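PDB 6HBE: copper-containing nitrite reductase, which probably catalyses the one-electron reduction of nitrite to nitric oxide in denitrification, working as a copper-containing homotrimer. Local coordinates for residues R186-P191 against G275-L280; L200-L205 against W249-R254; T214-G219 against T263-V268. One frame throughout, in Å; residues are numbered along the deposited sequence.

Contact 1 (R186-P191 against G275-L280); sequences RYVDEP and GALGIL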
# COMPACT_ATOMS: atom_id res chain seq x y z
N ARG C 186 7.10 11.60 -19.16
CA ARG C 186 7.68 11.47 -20.51
C ARG C 186 6.77 12.00 -21.62
O ARG C 186 7.22 12.72 -22.53
CB ARG C 186 7.96 9.98 -20.76
CG ARG C 186 8.60 9.73 -22.07
CD ARG C 186 9.12 8.32 -22.14
NE ARG C 186 9.75 8.22 -23.44
CZ ARG C 186 10.48 7.20 -23.87
NH1 ARG C 186 10.71 6.15 -23.12
NH2 ARG C 186 10.98 7.26 -25.10
N TYR C 187 5.49 11.63 -21.56
CA TYR C 187 4.53 11.97 -22.59
C TYR C 187 3.68 13.22 -22.25
O TYR C 187 2.72 13.53 -22.94
CB TYR C 187 3.67 10.76 -22.97
CG TYR C 187 4.50 9.53 -23.34
CD1 TYR C 187 5.26 9.51 -24.51
CD2 TYR C 187 4.53 8.40 -22.52
CE1 TYR C 187 6.07 8.41 -24.85
CE2 TYR C 187 5.33 7.28 -22.83
CZ TYR C 187 6.08 7.27 -24.02
OH TYR C 187 6.88 6.18 -24.35
N VAL C 188 4.07 13.94 -21.19
CA VAL C 188 3.73 15.37 -21.07
C VAL C 188 4.77 16.19 -21.84
O VAL C 188 4.41 17.06 -22.65
CB VAL C 188 3.63 15.84 -19.59
CG1 VAL C 188 3.26 17.32 -19.50
CG2 VAL C 188 2.56 15.03 -18.85
N ASP C 189 6.07 15.91 -21.59
CA ASP C 189 7.17 16.61 -22.26
C ASP C 189 7.12 16.40 -23.78
O ASP C 189 7.46 17.32 -24.53
CB ASP C 189 8.54 16.13 -21.76
CG ASP C 189 8.81 16.49 -20.29
OD1 ASP C 189 8.17 17.38 -19.74
OD2 ASP C 189 9.67 15.85 -19.70
N GLU C 190 6.72 15.20 -24.21
CA GLU C 190 6.58 14.86 -25.62
C GLU C 190 5.24 14.16 -25.85
O GLU C 190 5.16 12.92 -25.88
CB GLU C 190 7.74 13.96 -26.10
CG GLU C 190 9.13 14.57 -26.03
CD GLU C 190 10.23 13.60 -26.49
OE1 GLU C 190 10.69 12.74 -25.69
OE2 GLU C 190 10.66 13.69 -27.66
N PRO C 191 4.16 14.96 -26.04
CA PRO C 191 2.82 14.34 -26.23
C PRO C 191 2.71 13.45 -27.48
O PRO C 191 3.40 13.68 -28.48
CB PRO C 191 1.88 15.55 -26.31
CG PRO C 191 2.62 16.68 -25.66
CD PRO C 191 4.07 16.43 -25.94
N GLY C 275 4.84 10.79 -11.36
CA GLY C 275 5.35 10.72 -12.73
C GLY C 275 4.50 9.97 -13.75
O GLY C 275 4.86 9.97 -14.92
N ALA C 276 3.43 9.32 -13.34
CA ALA C 276 2.66 8.36 -14.23
C ALA C 276 1.43 9.06 -14.80
O ALA C 276 0.26 8.78 -14.43
CB ALA C 276 2.30 7.11 -13.44
N LEU C 277 1.72 9.99 -15.73
CA LEU C 277 0.70 10.77 -16.41
C LEU C 277 1.33 11.15 -17.78
O LEU C 277 2.52 11.51 -17.83
CB LEU C 277 0.34 12.03 -15.58
CG LEU C 277 -0.80 12.96 -16.09
CD1 LEU C 277 -1.55 13.67 -14.97
CD2 LEU C 277 -0.31 13.97 -17.14
N GLY C 278 0.58 11.00 -18.87
CA GLY C 278 1.01 11.42 -20.23
C GLY C 278 -0.16 11.95 -21.06
O GLY C 278 -1.31 11.95 -20.57
N ILE C 279 0.12 12.45 -22.27
CA ILE C 279 -0.90 13.15 -23.10
C ILE C 279 -0.99 12.51 -24.49
O ILE C 279 0.05 12.36 -25.14
CB ILE C 279 -0.57 14.65 -23.27
CG1 ILE C 279 -0.66 15.38 -21.94
CG2 ILE C 279 -1.53 15.34 -24.27
CD1 ILE C 279 -0.06 16.77 -21.91
N LEU C 280 -2.21 12.15 -24.92
CA LEU C 280 -2.54 11.87 -26.33
C LEU C 280 -3.12 13.16 -26.95
O LEU C 280 -4.20 13.59 -26.56
CB LEU C 280 -3.57 10.74 -26.41
CG LEU C 280 -3.26 9.47 -25.58
CD1 LEU C 280 -4.33 8.42 -25.76
CD2 LEU C 280 -1.90 8.89 -25.91
O HOH W 1 4.15 10.00 -19.51
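Ile279, on strand 277-280, packs against the short helix 186-189 and the proline that soon follows it. Its CB lies 3.5 Å from Tyr187 O, and there the two branches part. CG2 goes to the proline ring, 4.0 Å from Pro191 CB. CG1 stands beside the backbone N (chi1 -66°), passing the carbonyl of Tyr187, and this setting brings Ile279 CD1 to the helix, 4.1 Å from Val188 CG1 and about as close to Val188 CA. One residue thus touches both the helix and Pro191.

The backbone of Ile279 uses the same carbonyl: its N-H reaches Tyr187 O at 2.9 Å, a bent bond (138° at the hydrogen) whose donor stands well above the carbonyl plane. A water makes a second polar link, accepting from Tyr187 N and donating to Leu277 O. With no side chain on Gly278, its CA comes to 3.9 Å from Tyr187 CB. Val188 turns its other methyl, CG2, to Leu277 CD2 at 3.5 Å. The phenol of Tyr187 leads off to Asn181.

Met123 of the second subunit packs on Leu277, and Leu381 of that subunit on Val188. Within the chain, strand 277-282 runs between strand 260-266 and strand 192-194, the outermost of this sheet within the chain, and the helix lies just before strand 192-194 and beside it.

Contact 2 (L200-L205 against W249-R254); sequences LRIYFL and WVIEWR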
# COMPACT_ATOMS: atom_id res chain seq x y z
N LEU C 200 -7.29 3.18 -31.75
CA LEU C 200 -6.07 2.89 -30.98
C LEU C 200 -6.11 1.50 -30.35
O LEU C 200 -7.16 1.09 -29.86
CB LEU C 200 -5.86 3.94 -29.88
CG LEU C 200 -5.80 5.41 -30.31
CD1 LEU C 200 -5.45 6.30 -29.12
CD2 LEU C 200 -4.80 5.70 -31.44
N ARG C 201 -4.98 0.80 -30.33
CA ARG C 201 -4.83 -0.42 -29.51
C ARG C 201 -3.64 -0.23 -28.54
O ARG C 201 -2.53 0.05 -28.96
CB ARG C 201 -4.71 -1.70 -30.35
CG ARG C 201 -4.90 -3.01 -29.56
CD ARG C 201 -5.49 -4.12 -30.43
NE ARG C 201 -4.48 -4.73 -31.30
CZ ARG C 201 -4.67 -5.16 -32.56
NH1 ARG C 201 -5.83 -5.05 -33.20
NH2 ARG C 201 -3.64 -5.73 -33.19
N ILE C 202 -3.92 -0.37 -27.23
CA ILE C 202 -2.95 -0.08 -26.16
C ILE C 202 -2.57 -1.44 -25.55
O ILE C 202 -3.45 -2.26 -25.25
CB ILE C 202 -3.55 0.87 -25.08
CG1 ILE C 202 -3.98 2.20 -25.72
CG2 ILE C 202 -2.55 1.14 -23.95
CD1 ILE C 202 -4.93 3.02 -24.86
N TYR C 203 -1.28 -1.68 -25.42
CA TYR C 203 -0.74 -2.89 -24.79
C TYR C 203 -0.12 -2.39 -23.47
O TYR C 203 0.91 -1.70 -23.50
CB TYR C 203 0.31 -3.53 -25.70
CG TYR C 203 -0.21 -4.03 -27.06
CD1 TYR C 203 -0.43 -3.13 -28.12
CD2 TYR C 203 -0.42 -5.38 -27.29
CE1 TYR C 203 -0.88 -3.58 -29.36
CE2 TYR C 203 -0.88 -5.85 -28.53
CZ TYR C 203 -1.12 -4.93 -29.56
OH TYR C 203 -1.57 -5.36 -30.80
N PHE C 204 -0.75 -2.73 -22.34
CA PHE C 204 -0.36 -2.17 -21.02
C PHE C 204 0.12 -3.26 -20.08
O PHE C 204 -0.60 -4.24 -19.87
CB PHE C 204 -1.56 -1.45 -20.39
CG PHE C 204 -1.29 -0.93 -18.98
CD1 PHE C 204 -0.27 -0.03 -18.77
CD2 PHE C 204 -2.09 -1.30 -17.91
CE1 PHE C 204 -0.01 0.47 -17.51
CE2 PHE C 204 -1.85 -0.77 -16.64
CZ PHE C 204 -0.79 0.09 -16.44
N LEU C 205 1.31 -3.07 -19.47
CA LEU C 205 1.83 -3.98 -18.46
C LEU C 205 2.24 -3.16 -17.25
O LEU C 205 3.06 -2.25 -17.37
CB LEU C 205 3.04 -4.77 -19.00
CG LEU C 205 3.89 -5.61 -18.03
CD1 LEU C 205 3.10 -6.74 -17.43
CD2 LEU C 205 5.15 -6.15 -18.66
N TRP C 249 -3.10 -5.76 -19.77
CA TRP C 249 -4.31 -5.60 -20.56
C TRP C 249 -3.98 -5.27 -22.01
O TRP C 249 -2.98 -4.61 -22.26
CB TRP C 249 -5.18 -4.45 -20.01
CG TRP C 249 -5.81 -4.68 -18.66
CD1 TRP C 249 -5.26 -4.33 -17.43
CD2 TRP C 249 -7.07 -5.27 -18.38
NE1 TRP C 249 -6.11 -4.69 -16.42
CE2 TRP C 249 -7.24 -5.27 -16.97
CE3 TRP C 249 -8.11 -5.79 -19.18
CZ2 TRP C 249 -8.41 -5.75 -16.34
CZ3 TRP C 249 -9.27 -6.30 -18.55
CH2 TRP C 249 -9.39 -6.29 -17.14
N VAL C 250 -4.82 -5.73 -22.95
CA VAL C 250 -4.97 -5.05 -24.28
C VAL C 250 -6.30 -4.26 -24.28
O VAL C 250 -7.32 -4.76 -23.82
CB VAL C 250 -4.90 -6.05 -25.45
CG1 VAL C 250 -5.24 -5.40 -26.78
CG2 VAL C 250 -3.51 -6.65 -25.53
N ILE C 251 -6.25 -3.01 -24.74
CA ILE C 251 -7.41 -2.10 -24.73
C ILE C 251 -7.62 -1.59 -26.18
O ILE C 251 -6.67 -1.16 -26.83
CB ILE C 251 -7.12 -0.93 -23.76
CG1 ILE C 251 -7.03 -1.44 -22.30
CG2 ILE C 251 -8.15 0.19 -23.89
CD1 ILE C 251 -6.26 -0.49 -21.40
N GLU C 252 -8.87 -1.64 -26.66
CA GLU C 252 -9.29 -1.04 -27.93
C GLU C 252 -10.23 0.15 -27.65
O GLU C 252 -11.19 -0.00 -26.90
CB GLU C 252 -10.01 -2.10 -28.77
CG GLU C 252 -9.14 -3.27 -29.20
CD GLU C 252 -9.91 -4.27 -30.07
OE1 GLU C 252 -10.93 -4.80 -29.63
OE2 GLU C 252 -9.48 -4.52 -31.21
N TRP C 253 -9.93 1.31 -28.23
CA TRP C 253 -10.69 2.52 -28.02
C TRP C 253 -10.55 3.40 -29.27
O TRP C 253 -9.46 3.54 -29.82
CB TRP C 253 -10.15 3.28 -26.76
CG TRP C 253 -10.75 4.65 -26.45
CD1 TRP C 253 -12.05 4.94 -26.11
CD2 TRP C 253 -10.05 5.90 -26.39
NE1 TRP C 253 -12.20 6.29 -25.91
CE2 TRP C 253 -10.99 6.90 -26.08
CE3 TRP C 253 -8.73 6.28 -26.66
CZ2 TRP C 253 -10.64 8.25 -25.95
CZ3 TRP C 253 -8.38 7.62 -26.53
CH2 TRP C 253 -9.34 8.59 -26.19
N ARG C 254 -11.66 4.00 -29.70
CA ARG C 254 -11.63 5.06 -30.73
C ARG C 254 -11.56 6.43 -30.11
O ARG C 254 -12.30 6.73 -29.18
CB ARG C 254 -12.84 4.97 -31.64
CG ARG C 254 -12.71 3.78 -32.59
CD ARG C 254 -14.00 3.42 -33.27
NE ARG C 254 -14.98 2.85 -32.34
CZ ARG C 254 -16.04 2.12 -32.71
NH1 ARG C 254 -16.27 1.86 -34.00
NH2 ARG C 254 -16.87 1.66 -31.79
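Phe204 and Trp249 present their edges to each other, Phe204 CD2 coming within 4.4 Å of Trp249 CD1, at one end of a run of antiparallel pairs whose side chains alternate between two faces. On this face the next pair, Ile202 and Ile251, sits directly abreast with the CB atoms 4.2 Å apart. Last comes Leu200, which points the same way as Trp253 and lays CD1 beside the six-membered ring, 4.1 Å from Trp253 CE3. All three pairs are hydrogen-bonded ones, each closed by two backbone N-H...O bonds.

The other face carries the polar groups, with Val250 among them. Arg201 has its CG anti to the backbone N and then bends at chi3 (78°), which presents the NE/NH2 edge of the guanidinium to Tyr203, whose ring leans back toward it. NE and NH2 both donate to Tyr203 OH, which lies in the guanidinium plane, 3.0 Å from Arg201 NE. Val250 fills in below with one methyl for each neighbour: CG1 is 3.7 Å from Arg201 CG, and CG2 is 3.8 Å from Tyr203 CD2. Glu252 extends alongside Arg201, yet Arg201 NH1 and Glu252 OE2 stay 4.2 Å apart, too far for a salt bridge, with the two planar groups turned 50° from each other. Tyr199 OH bonds to both of those atoms, and Arg201 NH1 finds its salt bridge with Glu145. Tyr203 OH is also bonded to Glu137.

The apolar face looks onto strand 213-217, where Leu215 and Val217 meet Phe204, Ile251 and Trp253. Two sheets packed face to face in this way make a beta-sandwich, here that of a cupredoxin domain, the fold repeated in copper nitrite reductases.

Contact 3 (T214-G219 against T263-V268); sequences TLHVVG and TLVTHV. With CU (copper (II) ion), chain E.
His216 and His267 meet beside a copper ion on an antiparallel strand pair of a cupredoxin domain; the metal lies between two subunits, as the type 2 copper does in nitrite reductases.

The backbone bonds come first. His216 and Val265 form a hydrogen-bonded pair, His216 N reaching Val265 O at 2.7 Å, and the bonds from Val218 N to Thr263 O and from His267 N to Thr214 O carry the pairing on beyond it at both ends.

A side chain joins this network too. Thr266 OG1 is anti to its own backbone N (chi1 170°), where it accepts from two amides: Thr214 N across the strands at 3.3 Å, and Val268 N at 3.2 Å, which closes an ST turn just before helix 269-272. Thr214 OG1 bonds to Pro245 O of the second subunit.

Apolar contacts line the face of Leu215, Val217 and Leu264. Leu264 CD1 lies 3.8 Å from Leu215 CD1 and also touches Val217 CG2. On the opposite face Val265 CG1 comes at the edge of the His216 ring, close to its plane, 3.8 Å from CD2 of that ring.

The rings of His216 and His267 make a T-shaped stack, planes 80° apart. His267 turns its CD2 edge to one face of His216, with His267 CD2 3.7 Å from His216 CD2. His80 of the second subunit stacks on His216 as well, and His216 ND1 is hydrogen-bonded to Gln239 O.

Metal bonds finish the site. His80 and His114 of the second subunit bind the copper with His267, whose NE2 is 2.1 Å from the ion; a water completes the set, and that water is hydrogen-bonded to His216 NE2 at 2.9 Å.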
# COMPACT_ATOMS: atom_id res chain seq x y z
N THR C 214 -4.62 1.70 -11.91
CA THR C 214 -5.95 1.77 -12.54
C THR C 214 -5.82 2.71 -13.74
O THR C 214 -5.97 3.93 -13.61
CB THR C 214 -7.09 2.21 -11.57
OG1 THR C 214 -6.67 3.33 -10.77
CG2 THR C 214 -7.46 1.05 -10.62
N LEU C 215 -5.54 2.13 -14.91
CA LEU C 215 -5.27 2.95 -16.12
C LEU C 215 -6.54 3.61 -16.64
O LEU C 215 -7.58 2.98 -16.66
CB LEU C 215 -4.62 2.13 -17.23
CG LEU C 215 -3.96 2.92 -18.36
CD1 LEU C 215 -2.73 3.66 -17.89
CD2 LEU C 215 -3.56 2.01 -19.50
N HIS C 216 -6.42 4.88 -17.03
CA HIS C 216 -7.58 5.73 -17.38
C HIS C 216 -7.19 6.70 -18.51
O HIS C 216 -6.03 7.12 -18.58
CB HIS C 216 -8.04 6.49 -16.13
CG HIS C 216 -9.07 7.56 -16.39
ND1 HIS C 216 -10.40 7.28 -16.68
CD2 HIS C 216 -8.97 8.91 -16.35
CE1 HIS C 216 -11.06 8.41 -16.83
NE2 HIS C 216 -10.22 9.42 -16.64
N VAL C 217 -8.14 7.06 -19.38
CA VAL C 217 -7.96 8.20 -20.33
C VAL C 217 -9.04 9.27 -20.08
O VAL C 217 -10.21 8.97 -20.15
CB VAL C 217 -8.00 7.76 -21.84
CG1 VAL C 217 -7.91 9.00 -22.75
CG2 VAL C 217 -6.86 6.85 -22.17
N VAL C 218 -8.61 10.51 -19.77
CA VAL C 218 -9.53 11.63 -19.49
C VAL C 218 -10.22 12.00 -20.81
O VAL C 218 -9.54 12.36 -21.78
CB VAL C 218 -8.78 12.87 -18.93
CG1 VAL C 218 -9.76 13.99 -18.55
CG2 VAL C 218 -7.93 12.49 -17.72
N GLY C 219 -11.54 11.88 -20.83
CA GLY C 219 -12.33 12.07 -22.05
C GLY C 219 -12.59 10.79 -22.79
O GLY C 219 -13.09 10.81 -23.92
N THR C 263 -5.84 12.75 -21.70
CA THR C 263 -4.72 12.47 -20.79
C THR C 263 -4.76 10.99 -20.34
O THR C 263 -5.78 10.52 -19.84
CB THR C 263 -4.77 13.45 -19.60
OG1 THR C 263 -4.47 14.77 -20.07
CG2 THR C 263 -3.76 13.10 -18.53
N LEU C 264 -3.63 10.31 -20.46
CA LEU C 264 -3.45 8.93 -19.99
C LEU C 264 -2.88 8.98 -18.56
O LEU C 264 -1.86 9.66 -18.31
CB LEU C 264 -2.46 8.19 -20.90
CG LEU C 264 -2.12 6.75 -20.56
CD1 LEU C 264 -3.34 5.87 -20.89
CD2 LEU C 264 -0.88 6.27 -21.31
N VAL C 265 -3.51 8.26 -17.64
CA VAL C 265 -3.14 8.40 -16.22
C VAL C 265 -3.56 7.14 -15.46
O VAL C 265 -4.51 6.39 -15.89
CB VAL C 265 -3.77 9.70 -15.63
CG1 VAL C 265 -5.28 9.60 -15.51
CG2 VAL C 265 -3.14 10.11 -14.28
N THR C 266 -2.86 6.88 -14.36
CA THR C 266 -3.33 5.92 -13.35
C THR C 266 -4.17 6.66 -12.32
O THR C 266 -3.76 7.70 -11.76
CB THR C 266 -2.20 5.12 -12.62
OG1 THR C 266 -2.79 4.40 -11.52
CG2 THR C 266 -1.08 6.02 -12.06
N HIS C 267 -5.33 6.11 -12.00
CA HIS C 267 -6.22 6.77 -11.02
C HIS C 267 -5.82 6.51 -9.54
O HIS C 267 -6.50 6.95 -8.64
CB HIS C 267 -7.71 6.48 -11.31
CG HIS C 267 -8.52 7.73 -11.52
ND1 HIS C 267 -8.98 8.50 -10.49
CD2 HIS C 267 -8.89 8.37 -12.66
CE1 HIS C 267 -9.63 9.55 -10.97
NE2 HIS C 267 -9.58 9.49 -12.29
N VAL C 268 -4.69 5.81 -9.33
CA VAL C 268 -4.06 5.71 -8.02
C VAL C 268 -3.23 7.01 -7.91
O VAL C 268 -2.04 7.07 -8.37
CB VAL C 268 -3.17 4.45 -7.88
CG1 VAL C 268 -2.52 4.40 -6.50
CG2 VAL C 268 -4.01 3.19 -8.13
CU CU E . -10.57 10.90 -13.43
O HOH W 2 -10.25 11.91 -15.11

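In the fold
Contacts 2 and 3 are buried and lie in opposing sheets of one sandwich, the apolar face of contact 2 packing on the leucine and valine face of contact 3. Contact 1 is only partly buried, but its strand belongs to the same sheet as contact 3: strands 277-282 and 260-266 are neighbours, and Gly278 N probably bonds to Leu264 O. Leu280 in turn touches Leu200 and Trp253. The chemistry follows place. Contact 2 has full strand pairing with a buried charged network on the face turned away from contact 3, contact 3 adds metal coordination at the subunit boundary, and contact 1, helix against strand, relies on a single direct hydrogen bond, a water and aliphatic packing.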